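Local structure of anti-sigma-I factor RsgI3 (Clostridium thermocellum, 6QE7) at residues Tyr11-Met14 and Asp15-Phe19. The protein probably acts as a membrane-bound anti-sigma factor that restrains SigI3 until its extracellular tandem PA14 domains, the part present here, bind pectin and related plant polysaccharides. Sequence-based numbering, arbitrary orientation.
Sequences YNNM and DFSRF. With CA (calcium ion), chain E.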
loop_
_atom_site.group_PDB
_atom_site.type_symbol
_atom_site.label_atom_id
_atom_site.label_comp_id
_atom_site.label_asym_id
_atom_site.label_seq_id
_atom_site.Cartn_x
_atom_site.Cartn_y
_atom_site.Cartn_z
ATOM N N TYR A 11 9.239 1.971 2.040
ATOM C CA TYR A 11 8.053 2.185 1.183
ATOM C C TYR A 11 7.677 3.670 1.317
ATOM O O TYR A 11 7.695 4.143 2.446
ATOM C CB TYR A 11 6.948 1.270 1.716
ATOM C CG TYR A 11 7.206 -0.211 1.618
ATOM C CD1 TYR A 11 7.948 -0.862 2.602
ATOM C CD2 TYR A 11 6.612 -0.974 0.615
ATOM C CE1 TYR A 11 8.167 -2.215 2.545
ATOM C CE2 TYR A 11 6.814 -2.334 0.544
ATOM C CZ TYR A 11 7.584 -2.933 1.513
ATOM O OH TYR A 11 7.834 -4.239 1.393
ATOM N N ASN A 12 7.108 4.271 0.272
ATOM C CA ASN A 12 6.691 5.700 0.237
ATOM C C ASN A 12 5.243 5.911 0.670
ATOM O O ASN A 12 4.810 7.093 0.699
ATOM C CB ASN A 12 6.869 6.300 -1.172
ATOM C CG ASN A 12 8.162 7.067 -1.252
ATOM O OD1 ASN A 12 8.411 7.864 -0.362
ATOM N ND2 ASN A 12 9.005 6.814 -2.254
ATOM N N ASN A 13 4.518 4.841 0.982
ATOM C CA ASN A 13 3.217 4.873 1.709
ATOM C C ASN A 13 3.443 4.281 3.122
ATOM O O ASN A 13 4.484 3.588 3.345
ATOM C CB ASN A 13 2.160 4.104 0.908
ATOM C CG ASN A 13 1.475 4.941 -0.160
ATOM O OD1 ASN A 13 1.546 6.170 -0.143
ATOM N ND2 ASN A 13 0.686 4.301 -1.017
ATOM N N MET A 14 2.469 4.425 4.020
ATOM C CA MET A 14 2.584 4.016 5.443
ATOM C C MET A 14 2.006 2.627 5.650
ATOM O O MET A 14 2.049 2.118 6.765
ATOM C CB MET A 14 1.958 5.077 6.349
ATOM C CG MET A 14 0.448 5.145 6.444
ATOM S SD MET A 14 0.410 6.838 7.294
ATOM C CE MET A 14 -1.334 7.251 7.042
ATOM N N ASP A 15 1.570 1.973 4.566
ATOM C CA ASP A 15 1.011 0.605 4.661
ATOM C C ASP A 15 1.760 -0.356 3.766
ATOM O O ASP A 15 1.088 -1.251 3.203
ATOM C CB ASP A 15 -0.438 0.580 4.174
ATOM C CG ASP A 15 -0.586 1.034 2.709
ATOM O OD1 ASP A 15 0.406 1.583 2.104
ATOM O OD2 ASP A 15 -1.687 0.824 2.191
ATOM N N PHE A 16 3.065 -0.200 3.584
ATOM C CA PHE A 16 3.908 -1.198 2.888
ATOM C C PHE A 16 3.410 -1.314 1.455
ATOM O O PHE A 16 3.425 -2.407 0.923
ATOM C CB PHE A 16 3.896 -2.577 3.571
ATOM C CG PHE A 16 4.282 -2.437 5.029
ATOM C CD1 PHE A 16 5.578 -2.134 5.363
ATOM C CD2 PHE A 16 3.326 -2.481 6.024
ATOM C CE1 PHE A 16 5.941 -1.960 6.686
ATOM C CE2 PHE A 16 3.670 -2.278 7.349
ATOM C CZ PHE A 16 4.982 -2.000 7.664
ATOM N N SER A 17 3.008 -0.205 0.862
ATOM C CA SER A 17 2.828 -0.049 -0.602
ATOM C C SER A 17 3.724 1.095 -1.056
ATOM O O SER A 17 4.263 1.904 -0.175
ATOM C CB SER A 17 1.376 0.178 -1.002
ATOM O OG SER A 17 0.926 1.444 -0.492
ATOM N N ARG A 18 3.905 1.172 -2.364
ATOM C CA ARG A 18 4.874 2.070 -3.045
ATOM C C ARG A 18 6.282 1.758 -2.548
ATOM O O ARG A 18 6.994 2.649 -2.056
ATOM C CB ARG A 18 4.511 3.519 -2.765
ATOM C CG ARG A 18 3.495 4.066 -3.741
ATOM C CD ARG A 18 3.265 5.491 -3.341
ATOM N NE ARG A 18 2.114 6.067 -3.989
ATOM C CZ ARG A 18 2.107 6.551 -5.227
ATOM N NH1 ARG A 18 3.182 6.460 -6.002
ATOM N NH2 ARG A 18 1.016 7.134 -5.683
ATOM N N PHE A 19 6.673 0.525 -2.761
ATOM C CA PHE A 19 8.005 0.017 -2.393
ATOM C C PHE A 19 9.048 0.859 -3.152
ATOM O O PHE A 19 8.831 1.114 -4.337
ATOM C CB PHE A 19 8.103 -1.479 -2.699
ATOM C CG PHE A 19 9.536 -1.928 -2.648
ATOM C CD1 PHE A 19 10.218 -2.003 -1.432
ATOM C CD2 PHE A 19 10.245 -2.148 -3.818
ATOM C CE1 PHE A 19 11.556 -2.348 -1.385
ATOM C CE2 PHE A 19 11.589 -2.528 -3.751
ATOM C CZ PHE A 19 12.238 -2.589 -2.539
HETATM CA CA CA E . 4.506 9.142 1.622
HETATM O O HOH W 1 8.019 4.421 -3.965
HETATM O O HOH W 2 6.955 9.051 1.692
HETATM O O HOH W 3 2.514 8.744 0.289
HETATM O O HOH W 4 5.011 9.687 -0.735
HETATM O O HOH W 5 4.600 11.584 1.486
#
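With CG anti to the carbonyl carbon (chi1 -64°), Tyr11 sets its ring between Phe16 and Phe19; Phe19 has its own CG anti to the backbone N (chi1 166°). The three form an aromatic cluster at the end of the beta hairpin of strands 6-11 and 19-25 in the first PA14 domain, where Tyr11 and Phe19 make a non-hydrogen-bonded pair and Phe16 sits in the loop. Both phenylalanines turn an edge to Tyr11, on opposite faces: Phe16 at a nearly perpendicular 87°, with its CD1 3.8 Å from Tyr11 CE1, and Phe19 less steeply. Phe16 CA adds a CH-pi contact, 3.7 Å from the ring centroid. A nearly straight bond from Asn12 N to Arg18 O (2.8 Å) and a longer one from Asn13 N to Ser17 O tie the chain back on itself. Asn13 ND2 donates to Ser17 OG (2.9 Å), which lies in its amide plane and donates to Asp15 OD1 (2.7 Å). Asp203 of the second PA14 domain accepts from Asn13 ND2 and salt-bridges Arg18, joining the dyad's halves. At the calcium ion, shared with Asp44 and Thr45, Asn12 O binds at 2.3 Å; Asn12 OD1, also bonded to Gly42 N, and Asn13 OD1 accept from different metal-bound waters.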